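Local structure of tannase (6YQ4) at residues L148-E151 / D156-K159; I51-E56 / V152-A157; G64-N69 / K107-A112. The protein probably hydrolyses gallotannins, acting as a tannase that detoxifies these plant polyphenols for the bacterium, and binds a magnesium ion. One frame throughout, in Å; residues are numbered along the deposited sequence.

Contact 1 (L148-E151 / D156-K159); sequences LNDE and DANK. With MG (magnesium ion), chain E.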
ATOM      1  N   LEU A 148      11.579  18.651 -11.092  1.00 43.64           N
ATOM      2  CA  LEU A 148      12.139  19.998 -11.162  1.00 39.29           C
ATOM      3  C   LEU A 148      13.661  19.987 -11.179  1.00 41.88           C
ATOM      4  O   LEU A 148      14.282  20.840 -11.826  1.00 46.45           O
ATOM      5  CB  LEU A 148      11.627  20.829  -9.986  1.00 41.19           C
ATOM      6  CG  LEU A 148      12.009  22.315 -10.027  1.00 49.30           C
ATOM      7  CD1 LEU A 148      10.798  23.225 -10.067  1.00 60.39           C
ATOM      8  CD2 LEU A 148      12.867  22.662  -8.832  1.00 41.95           C
ATOM      9  N   ASN A 149      14.283  19.031 -10.493  1.00 45.21           N
ATOM     10  CA  ASN A 149      15.734  18.968 -10.381  1.00 45.17           C
ATOM     11  C   ASN A 149      16.343  17.879 -11.236  1.00 44.28           C
ATOM     12  O   ASN A 149      17.491  17.499 -10.993  1.00 49.74           O
ATOM     13  CB  ASN A 149      16.152  18.728  -8.935  1.00 47.98           C
ATOM     14  CG  ASN A 149      15.861  19.888  -8.054  1.00 46.38           C
ATOM     15  OD1 ASN A 149      16.543  20.904  -8.110  1.00 48.52           O
ATOM     16  ND2 ASN A 149      14.850  19.749  -7.218  1.00 47.42           N
ATOM     17  N   ASP A 150      15.592  17.335 -12.198  1.00 42.66           N
ATOM     18  CA  ASP A 150      16.105  16.217 -12.985  1.00 46.70           C
ATOM     19  C   ASP A 150      17.385  16.597 -13.718  1.00 43.68           C
ATOM     20  O   ASP A 150      18.348  15.821 -13.742  1.00 42.88           O
ATOM     21  CB  ASP A 150      15.036  15.734 -13.971  1.00 53.43           C
ATOM     22  CG  ASP A 150      15.375  14.384 -14.598  1.00 58.39           C
ATOM     23  OD1 ASP A 150      14.726  14.015 -15.605  1.00 57.27           O
ATOM     24  OD2 ASP A 150      16.285  13.696 -14.085  1.00 59.66           O
ATOM     25  N   GLU A 151      17.428  17.803 -14.290  1.00 40.19           N
ATOM     26  CA  GLU A 151      18.537  18.148 -15.171  1.00 50.28           C
ATOM     27  C   GLU A 151      19.836  18.300 -14.401  1.00 57.37           C
ATOM     28  O   GLU A 151      20.914  18.091 -14.961  1.00 60.27           O
ATOM     29  CB  GLU A 151      18.220  19.419 -15.950  1.00 57.51           C
ATOM     30  CG  GLU A 151      17.083  19.207 -16.956  1.00 69.08           C
ATOM     31  CD  GLU A 151      16.721  20.467 -17.728  1.00 82.04           C
ATOM     32  OE1 GLU A 151      17.286  21.547 -17.425  1.00 84.01           O
ATOM     33  OE2 GLU A 151      15.877  20.373 -18.649  1.00 87.81           O
ATOM     34  N   ASP A 156      17.386   9.542 -13.719  1.00 44.71           N
ATOM     35  CA  ASP A 156      16.354   9.839 -14.706  1.00 43.12           C
ATOM     36  C   ASP A 156      15.005   9.903 -14.006  1.00 37.02           C
ATOM     37  O   ASP A 156      14.464   8.868 -13.610  1.00 40.09           O
ATOM     38  CB  ASP A 156      16.341   8.778 -15.805  1.00 43.63           C
ATOM     39  CG  ASP A 156      15.272   9.036 -16.859  1.00 45.42           C
ATOM     40  OD1 ASP A 156      14.727  10.168 -16.908  1.00 38.96           O
ATOM     41  OD2 ASP A 156      14.991   8.102 -17.647  1.00 53.05           O
ATOM     42  N   ALA A 157      14.439  11.108 -13.898  1.00 39.86           N
ATOM     43  CA  ALA A 157      13.126  11.292 -13.283  1.00 36.61           C
ATOM     44  C   ALA A 157      11.993  10.633 -14.063  1.00 33.59           C
ATOM     45  O   ALA A 157      10.886  10.498 -13.531  1.00 32.96           O
ATOM     46  CB  ALA A 157      12.836  12.783 -13.107  1.00 38.27           C
ATOM     47  N   ASN A 158      12.227  10.221 -15.297  1.00 48.83           N
ATOM     48  CA  ASN A 158      11.214   9.509 -16.064  1.00 43.76           C
ATOM     49  C   ASN A 158      11.127   8.048 -15.698  1.00 43.81           C
ATOM     50  O   ASN A 158      10.343   7.318 -16.318  1.00 48.36           O
ATOM     51  CB  ASN A 158      11.503   9.633 -17.552  1.00 42.21           C
ATOM     52  CG  ASN A 158      11.478  11.051 -18.007  1.00 48.37           C
ATOM     53  OD1 ASN A 158      10.439  11.707 -17.938  1.00 50.87           O
ATOM     54  ND2 ASN A 158      12.619  11.553 -18.467  1.00 52.10           N
ATOM     55  N   LYS A 159      11.922   7.602 -14.724  1.00 41.12           N
ATOM     56  CA  LYS A 159      11.943   6.207 -14.312  1.00 40.04           C
ATOM     57  C   LYS A 159      11.938   6.118 -12.785  1.00 34.38           C
ATOM     58  O   LYS A 159      12.858   5.597 -12.154  1.00 26.33           O
ATOM     59  CB  LYS A 159      13.128   5.481 -14.939  1.00 40.86           C
ATOM     60  CG  LYS A 159      12.973   5.354 -16.435  1.00 37.17           C
ATOM     61  CD  LYS A 159      13.732   4.196 -16.988  1.00 41.54           C
ATOM     62  CE  LYS A 159      14.100   4.486 -18.437  1.00 45.45           C
ATOM     63  NZ  LYS A 159      13.738   3.346 -19.312  1.00 53.00           N
TER
HETATM   64 MG    MG E 502      18.657  13.323 -13.720  1.00 41.08          MG
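D150 and A157 bring their CA atoms to 5.8 Å, D150 just beyond the end of helix 134-148 and A157 inside a type I beta turn that runs from D156 to K159. The D150 carboxylate does the work. Its CG stands anti to the backbone N (chi1 -167°), which lets OD2 reach magnesium at 2.4 Å while the carbonyl O of the same residue binds the ion at 2.5 Å. D150 OD2 also accepts the N-H of A157 (N to OD2 3.2 Å), which comes from above the carboxylate plane; a weaker bond runs to OD1. The A157 methyl packs against the carboxylate, CB lying 3.4 Å from D150 CG. Beyond it, D156 OD1 takes two N-H groups of N158, the backbone N at 3.0 Å and ND2 through the syn lone pair, the first making an Asx turn. This pair of donors may ease the nearness of two like charges, D150 OD1 and D156 OD1, 4.1 Å apart. The carbonyl oxygens of M153 and G155 complete the protein ligands, so the arrangement is a magnesium-binding loop with D150 as chelating aspartate.

Contact 2 (I51-E56 / V152-A157); sequences IYIPEE and VMPGDA. With MG (magnesium ion), chain E.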
ATOM      1  N   ILE A  51      18.074  11.688  -0.300  1.00 32.09           N
ATOM      2  CA  ILE A  51      18.486  11.243  -1.626  1.00 35.91           C
ATOM      3  C   ILE A  51      19.878  10.634  -1.523  1.00 37.76           C
ATOM      4  O   ILE A  51      20.801  11.269  -1.002  1.00 33.72           O
ATOM      5  CB  ILE A  51      18.467  12.397  -2.638  1.00 34.68           C
ATOM      6  CG1 ILE A  51      17.037  12.893  -2.844  1.00 32.49           C
ATOM      7  CG2 ILE A  51      19.100  11.957  -3.949  1.00 29.92           C
ATOM      8  CD1 ILE A  51      16.958  14.015  -3.862  1.00 34.46           C
ATOM      9  N   TYR A  52      20.021   9.404  -2.006  1.00 28.67           N
ATOM     10  CA  TYR A  52      21.287   8.684  -2.000  1.00 34.74           C
ATOM     11  C   TYR A  52      21.703   8.370  -3.431  1.00 36.31           C
ATOM     12  O   TYR A  52      20.909   7.829  -4.212  1.00 38.36           O
ATOM     13  CB  TYR A  52      21.166   7.401  -1.195  1.00 35.32           C
ATOM     14  CG  TYR A  52      20.665   7.640   0.201  1.00 36.95           C
ATOM     15  CD1 TYR A  52      21.480   8.242   1.156  1.00 39.79           C
ATOM     16  CD2 TYR A  52      19.371   7.289   0.568  1.00 32.61           C
ATOM     17  CE1 TYR A  52      21.030   8.462   2.437  1.00 35.13           C
ATOM     18  CE2 TYR A  52      18.917   7.503   1.846  1.00 36.76           C
ATOM     19  CZ  TYR A  52      19.753   8.085   2.778  1.00 35.89           C
ATOM     20  OH  TYR A  52      19.294   8.305   4.049  1.00 36.64           O
ATOM     21  N   ILE A  53      22.937   8.713  -3.776  1.00 34.67           N
ATOM     22  CA  ILE A  53      23.427   8.488  -5.133  1.00 37.41           C
ATOM     23  C   ILE A  53      24.729   7.692  -5.084  1.00 38.92           C
ATOM     24  O   ILE A  53      25.646   8.056  -4.327  1.00 38.66           O
ATOM     25  CB  ILE A  53      23.625   9.821  -5.864  1.00 38.88           C
ATOM     26  CG1 ILE A  53      22.374  10.685  -5.719  1.00 34.39           C
ATOM     27  CG2 ILE A  53      24.023   9.586  -7.335  1.00 37.97           C
ATOM     28  CD1 ILE A  53      22.405  11.916  -6.604  1.00 39.46           C
ATOM     29  N   PRO A  54      24.860   6.614  -5.862  1.00 37.26           N
ATOM     30  CA  PRO A  54      26.127   5.868  -5.870  1.00 39.73           C
ATOM     31  C   PRO A  54      27.321   6.749  -6.228  1.00 46.52           C
ATOM     32  O   PRO A  54      27.229   7.669  -7.047  1.00 38.81           O
ATOM     33  CB  PRO A  54      25.889   4.779  -6.918  1.00 36.38           C
ATOM     34  CG  PRO A  54      24.400   4.574  -6.902  1.00 35.72           C
ATOM     35  CD  PRO A  54      23.825   5.953  -6.678  1.00 34.49           C
ATOM     36  N   GLU A  55      28.454   6.456  -5.578  1.00 47.58           N
ATOM     37  CA  GLU A  55      29.663   7.246  -5.769  1.00 45.29           C
ATOM     38  C   GLU A  55      30.197   7.128  -7.190  1.00 49.64           C
ATOM     39  O   GLU A  55      30.834   8.062  -7.692  1.00 52.07           O
ATOM     40  CB  GLU A  55      30.715   6.817  -4.732  1.00 49.39           C
ATOM     41  CG  GLU A  55      32.081   7.526  -4.794  1.00 50.34           C
ATOM     42  CD  GLU A  55      32.029   9.027  -4.530  1.00 54.54           C
ATOM     43  OE1 GLU A  55      30.965   9.541  -4.140  1.00 56.03           O
ATOM     44  OE2 GLU A  55      33.065   9.702  -4.713  1.00 59.56           O
ATOM     45  N   GLU A  56      29.944   5.995  -7.852  1.00 54.27           N
ATOM     46  CA  GLU A  56      30.348   5.818  -9.246  1.00 54.73           C
ATOM     47  C   GLU A  56      29.844   6.945 -10.139  1.00 57.64           C
ATOM     48  O   GLU A  56      30.516   7.315 -11.107  1.00 57.16           O
ATOM     49  CB  GLU A  56      29.823   4.477  -9.779  1.00 53.35           C
ATOM     50  CG  GLU A  56      30.593   3.252  -9.306  1.00 57.49           C
ATOM     51  CD  GLU A  56      30.228   2.806  -7.889  1.00 57.19           C
ATOM     52  OE1 GLU A  56      30.765   1.764  -7.458  1.00 58.20           O
ATOM     53  OE2 GLU A  56      29.413   3.482  -7.216  1.00 50.91           O
ATOM     54  N   VAL A 152      19.763  18.626 -13.117  1.00 55.84           N
ATOM     55  CA  VAL A 152      20.976  18.787 -12.339  1.00 54.34           C
ATOM     56  C   VAL A 152      21.249  17.590 -11.426  1.00 54.53           C
ATOM     57  O   VAL A 152      22.397  17.405 -10.992  1.00 64.75           O
ATOM     58  CB  VAL A 152      20.913  20.110 -11.543  1.00 51.64           C
ATOM     59  CG1 VAL A 152      19.819  20.056 -10.472  1.00 40.68           C
ATOM     60  CG2 VAL A 152      22.271  20.453 -10.961  1.00 51.20           C
ATOM     61  N   MET A 153      20.250  16.759 -11.153  1.00 46.95           N
ATOM     62  CA  MET A 153      20.426  15.604 -10.275  1.00 48.74           C
ATOM     63  C   MET A 153      20.725  14.351 -11.088  1.00 49.00           C
ATOM     64  O   MET A 153      20.089  14.117 -12.123  1.00 49.73           O
ATOM     65  CB  MET A 153      19.177  15.368  -9.420  1.00 43.36           C
ATOM     66  CG  MET A 153      19.253  14.160  -8.467  1.00 51.09           C
ATOM     67  SD  MET A 153      17.775  13.929  -7.428  1.00 41.81           S
ATOM     68  CE  MET A 153      17.484  15.636  -6.968  1.00 40.85           C
ATOM     69  N   PRO A 154      21.697  13.544 -10.663  1.00 48.08           N
ATOM     70  CA  PRO A 154      21.954  12.282 -11.363  1.00 46.53           C
ATOM     71  C   PRO A 154      20.717  11.398 -11.389  1.00 43.04           C
ATOM     72  O   PRO A 154      19.842  11.470 -10.518  1.00 36.54           O
ATOM     73  CB  PRO A 154      23.092  11.647 -10.548  1.00 44.52           C
ATOM     74  CG  PRO A 154      23.818  12.814  -9.953  1.00 41.46           C
ATOM     75  CD  PRO A 154      22.746  13.854  -9.671  1.00 47.03           C
ATOM     76  N   GLY A 155      20.640  10.570 -12.414  1.00 46.90           N
ATOM     77  CA  GLY A 155      19.493   9.696 -12.603  1.00 47.19           C
ATOM     78  C   GLY A 155      18.500  10.253 -13.602  1.00 42.65           C
ATOM     79  O   GLY A 155      18.705  11.289 -14.238  1.00 53.54           O
ATOM     80  N   ASP A 156      17.386   9.542 -13.719  1.00 44.71           N
ATOM     81  CA  ASP A 156      16.354   9.839 -14.706  1.00 43.12           C
ATOM     82  C   ASP A 156      15.005   9.903 -14.006  1.00 37.02           C
ATOM     83  O   ASP A 156      14.464   8.868 -13.610  1.00 40.09           O
ATOM     84  CB  ASP A 156      16.341   8.778 -15.805  1.00 43.63           C
ATOM     85  CG  ASP A 156      15.272   9.036 -16.859  1.00 45.42           C
ATOM     86  OD1 ASP A 156      14.727  10.168 -16.908  1.00 38.96           O
ATOM     87  OD2 ASP A 156      14.991   8.102 -17.647  1.00 53.05           O
ATOM     88  N   ALA A 157      14.439  11.108 -13.898  1.00 39.86           N
ATOM     89  CA  ALA A 157      13.126  11.292 -13.283  1.00 36.61           C
ATOM     90  C   ALA A 157      11.993  10.633 -14.063  1.00 33.59           C
ATOM     91  O   ALA A 157      10.886  10.498 -13.531  1.00 32.96           O
ATOM     92  CB  ALA A 157      12.836  12.783 -13.107  1.00 38.27           C
TER
HETATM   93 MG    MG E 502      18.657  13.323 -13.720  1.00 41.08          MG
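I53 sets the CD1 end of its side chain against the pyrrolidine ring of P154, meeting CD at 3.6 Å and CG almost as closely, while its CG2 branch approaches CB of the same ring at 3.9 Å. Ile and Pro thus cross at about a right angle, the two branches of I53 spread along one side of the ring. The contact joins strand 48-54, one of the antiparallel strands of the mixed sheet of this alpha/beta-hydrolase-clan protein, to the magnesium loop between helix 134-148 and strand 160-163. Two residues earlier on the same strand, I51 and M153 reach toward each other tip to tip: I51 CD1 lies 3.5 Å from M153 CE and 3.7 Å from SD. M153 arrives there because its chain is extended through chi1 and chi2 (179° and 178°) and bends only at chi3, which turns the methyl toward I51. M153 CG comes within 4.3 Å of I53 CD1, so the one methionine touches both isoleucines, by its tip and by its stem. The isoleucines lie on the sheet face whose neighbours include A112 and V110 of the next strand, and M153 also touches F10, so the contact is buried and wholly apolar. The loop therefore shows two characters: the side chains of M153 and P154 pack on the strand, while the carbonyls of M153 and G155 turn to the metal. G155, at a positive phi of 99°, is also tied by a backbone hydrogen bond to S68. The carbonyl O of M153 binds magnesium at 2.3 Å, and that of G155 does so at 2.1 Å.

Contact 3 (G64-N69 / K107-A112); sequences GSYNSN and KGYVVA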
ATOM      1  N   GLY A  64      26.499  -1.843 -13.767  1.00 50.18           N
ATOM      2  CA  GLY A  64      25.712  -2.628 -14.698  1.00 47.56           C
ATOM      3  C   GLY A  64      25.433  -1.783 -15.923  1.00 50.62           C
ATOM      4  O   GLY A  64      26.321  -1.102 -16.442  1.00 55.42           O
ATOM      5  N   SER A  65      24.177  -1.797 -16.377  1.00 49.00           N
ATOM      6  CA  SER A  65      23.752  -0.959 -17.489  1.00 49.85           C
ATOM      7  C   SER A  65      23.561   0.502 -17.108  1.00 50.62           C
ATOM      8  O   SER A  65      23.338   1.322 -18.001  1.00 50.47           O
ATOM      9  CB  SER A  65      22.435  -1.485 -18.073  1.00 56.34           C
ATOM     10  OG  SER A  65      22.375  -2.903 -18.031  1.00 61.04           O
ATOM     11  N   TYR A  66      23.636   0.852 -15.825  1.00 54.19           N
ATOM     12  CA  TYR A  66      23.172   2.147 -15.338  1.00 51.13           C
ATOM     13  C   TYR A  66      24.326   3.132 -15.175  1.00 54.10           C
ATOM     14  O   TYR A  66      25.400   2.776 -14.680  1.00 61.72           O
ATOM     15  CB  TYR A  66      22.436   1.989 -14.003  1.00 36.27           C
ATOM     16  CG  TYR A  66      21.159   1.158 -14.066  1.00 39.43           C
ATOM     17  CD1 TYR A  66      20.709   0.444 -12.943  1.00 33.46           C
ATOM     18  CD2 TYR A  66      20.388   1.102 -15.229  1.00 35.03           C
ATOM     19  CE1 TYR A  66      19.556  -0.308 -12.992  1.00 32.31           C
ATOM     20  CE2 TYR A  66      19.228   0.350 -15.286  1.00 33.87           C
ATOM     21  CZ  TYR A  66      18.815  -0.356 -14.169  1.00 35.29           C
ATOM     22  OH  TYR A  66      17.652  -1.088 -14.212  1.00 31.48           O
ATOM     23  N   ASN A  67      24.098   4.377 -15.593  1.00 51.34           N
ATOM     24  CA  ASN A  67      25.095   5.423 -15.396  1.00 45.87           C
ATOM     25  C   ASN A  67      24.464   6.652 -14.753  1.00 45.32           C
ATOM     26  O   ASN A  67      23.315   6.608 -14.310  1.00 49.21           O
ATOM     27  CB  ASN A  67      25.781   5.785 -16.723  1.00 49.75           C
ATOM     28  CG  ASN A  67      24.813   6.327 -17.771  1.00 55.85           C
ATOM     29  OD1 ASN A  67      23.955   7.161 -17.481  1.00 57.92           O
ATOM     30  ND2 ASN A  67      24.965   5.860 -19.010  1.00 60.49           N
ATOM     31  N   SER A  68      25.195   7.761 -14.719  1.00 53.31           N
ATOM     32  CA  SER A  68      24.718   8.948 -14.023  1.00 56.96           C
ATOM     33  C   SER A  68      23.609   9.701 -14.759  1.00 58.84           C
ATOM     34  O   SER A  68      23.019  10.608 -14.170  1.00 63.57           O
ATOM     35  CB  SER A  68      25.889   9.885 -13.765  1.00 54.82           C
ATOM     36  OG  SER A  68      25.440  11.221 -13.811  1.00 62.99           O
ATOM     37  N   ASN A  69      23.327   9.378 -16.023  1.00 56.10           N
ATOM     38  CA  ASN A  69      22.192   9.947 -16.744  1.00 61.17           C
ATOM     39  C   ASN A  69      21.088   8.926 -16.973  1.00 58.69           C
ATOM     40  O   ASN A  69      20.047   9.254 -17.554  1.00 57.07           O
ATOM     41  CB  ASN A  69      22.646  10.520 -18.089  1.00 66.54           C
ATOM     42  CG  ASN A  69      23.543  11.724 -17.933  1.00 75.05           C
ATOM     43  OD1 ASN A  69      23.113  12.858 -18.138  1.00 78.81           O
ATOM     44  ND2 ASN A  69      24.796  11.489 -17.555  1.00 79.41           N
ATOM     45  N   LYS A 107      22.577  -2.154  -6.760  1.00 42.71           N
ATOM     46  CA  LYS A 107      22.158  -2.395  -8.134  1.00 42.48           C
ATOM     47  C   LYS A 107      22.285  -1.159  -9.020  1.00 39.27           C
ATOM     48  O   LYS A 107      21.910  -1.219 -10.195  1.00 45.51           O
ATOM     49  CB  LYS A 107      20.709  -2.905  -8.153  1.00 40.07           C
ATOM     50  CG  LYS A 107      20.569  -4.362  -7.727  1.00 41.63           C
ATOM     51  CD  LYS A 107      21.362  -5.253  -8.693  1.00 52.38           C
ATOM     52  CE  LYS A 107      21.786  -6.559  -8.049  1.00 47.81           C
ATOM     53  NZ  LYS A 107      20.635  -7.154  -7.338  1.00 50.61           N
ATOM     54  N   GLY A 108      22.772  -0.041  -8.495  1.00 34.23           N
ATOM     55  CA  GLY A 108      22.988   1.132  -9.319  1.00 36.97           C
ATOM     56  C   GLY A 108      21.831   2.104  -9.431  1.00 41.74           C
ATOM     57  O   GLY A 108      21.879   2.987 -10.296  1.00 40.64           O
ATOM     58  N   TYR A 109      20.796   1.972  -8.599  1.00 30.57           N
ATOM     59  CA  TYR A 109      19.701   2.940  -8.576  1.00 36.79           C
ATOM     60  C   TYR A 109      20.074   4.181  -7.776  1.00 37.99           C
ATOM     61  O   TYR A 109      20.800   4.109  -6.782  1.00 46.65           O
ATOM     62  CB  TYR A 109      18.433   2.331  -7.964  1.00 33.87           C
ATOM     63  CG  TYR A 109      17.871   1.208  -8.774  1.00 37.94           C
ATOM     64  CD1 TYR A 109      18.427  -0.060  -8.717  1.00 43.79           C
ATOM     65  CD2 TYR A 109      16.807   1.416  -9.624  1.00 46.95           C
ATOM     66  CE1 TYR A 109      17.932  -1.094  -9.489  1.00 48.04           C
ATOM     67  CE2 TYR A 109      16.303   0.380 -10.404  1.00 56.80           C
ATOM     68  CZ  TYR A 109      16.868  -0.866 -10.330  1.00 54.57           C
ATOM     69  OH  TYR A 109      16.363  -1.884 -11.098  1.00 61.51           O
ATOM     70  N   VAL A 110      19.565   5.324  -8.211  1.00 34.64           N
ATOM     71  CA  VAL A 110      19.476   6.477  -7.329  1.00 31.73           C
ATOM     72  C   VAL A 110      18.302   6.262  -6.377  1.00 33.40           C
ATOM     73  O   VAL A 110      17.247   5.742  -6.759  1.00 35.62           O
ATOM     74  CB  VAL A 110      19.333   7.778  -8.139  1.00 34.43           C
ATOM     75  CG1 VAL A 110      18.812   8.907  -7.251  1.00 36.59           C
ATOM     76  CG2 VAL A 110      20.661   8.172  -8.747  1.00 31.84           C
ATOM     77  N   VAL A 111      18.486   6.625  -5.117  1.00 37.97           N
ATOM     78  CA  VAL A 111      17.462   6.427  -4.102  1.00 32.43           C
ATOM     79  C   VAL A 111      16.992   7.789  -3.627  1.00 28.68           C
ATOM     80  O   VAL A 111      17.794   8.597  -3.144  1.00 27.39           O
ATOM     81  CB  VAL A 111      17.982   5.592  -2.930  1.00 31.86           C
ATOM     82  CG1 VAL A 111      16.926   5.544  -1.819  1.00 25.30           C
ATOM     83  CG2 VAL A 111      18.332   4.199  -3.417  1.00 30.17           C
ATOM     84  N   ALA A 112      15.698   8.051  -3.792  1.00 25.22           N
ATOM     85  CA  ALA A 112      15.033   9.212  -3.213  1.00 27.97           C
ATOM     86  C   ALA A 112      13.936   8.655  -2.325  1.00 28.89           C
ATOM     87  O   ALA A 112      13.029   7.974  -2.814  1.00 30.61           O
ATOM     88  CB  ALA A 112      14.476  10.146  -4.283  1.00 30.88           C
TER
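Y66 turns the edge of its ring to the carbonyl O of K107, which lies near the ring plane, 3.4 Å from Y66 CD1. The Y66 CG stands anti to its own carbonyl carbon and beside the backbone N (chi1 -63°), which carries the ring toward K107-Y109. G108 carries the chain out of helix 100-106 in a Schellman motif, with positive phi (90°), and having no side chain it allows the Y66 ring to lie close. Further along the same ring, CE1 sits over one face of Y109, offset toward the rim, 3.8 Å from Y109 CZ. This is a T-shaped stack: the centroids are 5.3 Å apart and the planes stand at 69°, with the edge of Y66 toward the face of Y109. The two phenols end near each other, OH to OH 3.5 Å, and both hydroxyls have D490 OD1 as partner, Y109 OH by a hydrogen bond and Y66 OH by a weak one.

Away from the rings the contact is loose. G64, S65 and N69 are exposed, the K107 chain leads away from the loop, and N67 and S68 point away from K107-A112. Within the loop, N67 OD1 accepts the N-H of N69 at 2.7 Å in an Asx turn. The tyrosine pair lies against helix 482-493, where Y66 touches V493 and Y109 meets I489 and stacks edge-to-face with F486. Y109 also rests on A104 of helix 100-106, and directly after it V110 enters strand 110-114 between strands 48-54 and 73-76.

How the contacts relate
The three contacts lie on the same side of the chain's centre: contacts 2 and 3 have centres about 7 Å apart, contacts 1 and 2 about 9 Å, and contacts 1 and 3 about 13 Å. Along the chain contact 3 is nested within the loop that contact 2 closes, and contact 1 opens only after contact 3 has closed. Contacts 1 and 2 share D156 and A157 and the same magnesium ion. Contacts 2 and 3 meet through the sheet, where the neighbouring strands 48-54 and 110-114 are joined by a probable hydrogen bond from Y52 N to V111 O, and loops 64-69 and 152-157 are in contact. The metal loop is thus joined to both the sheet and a surface loop.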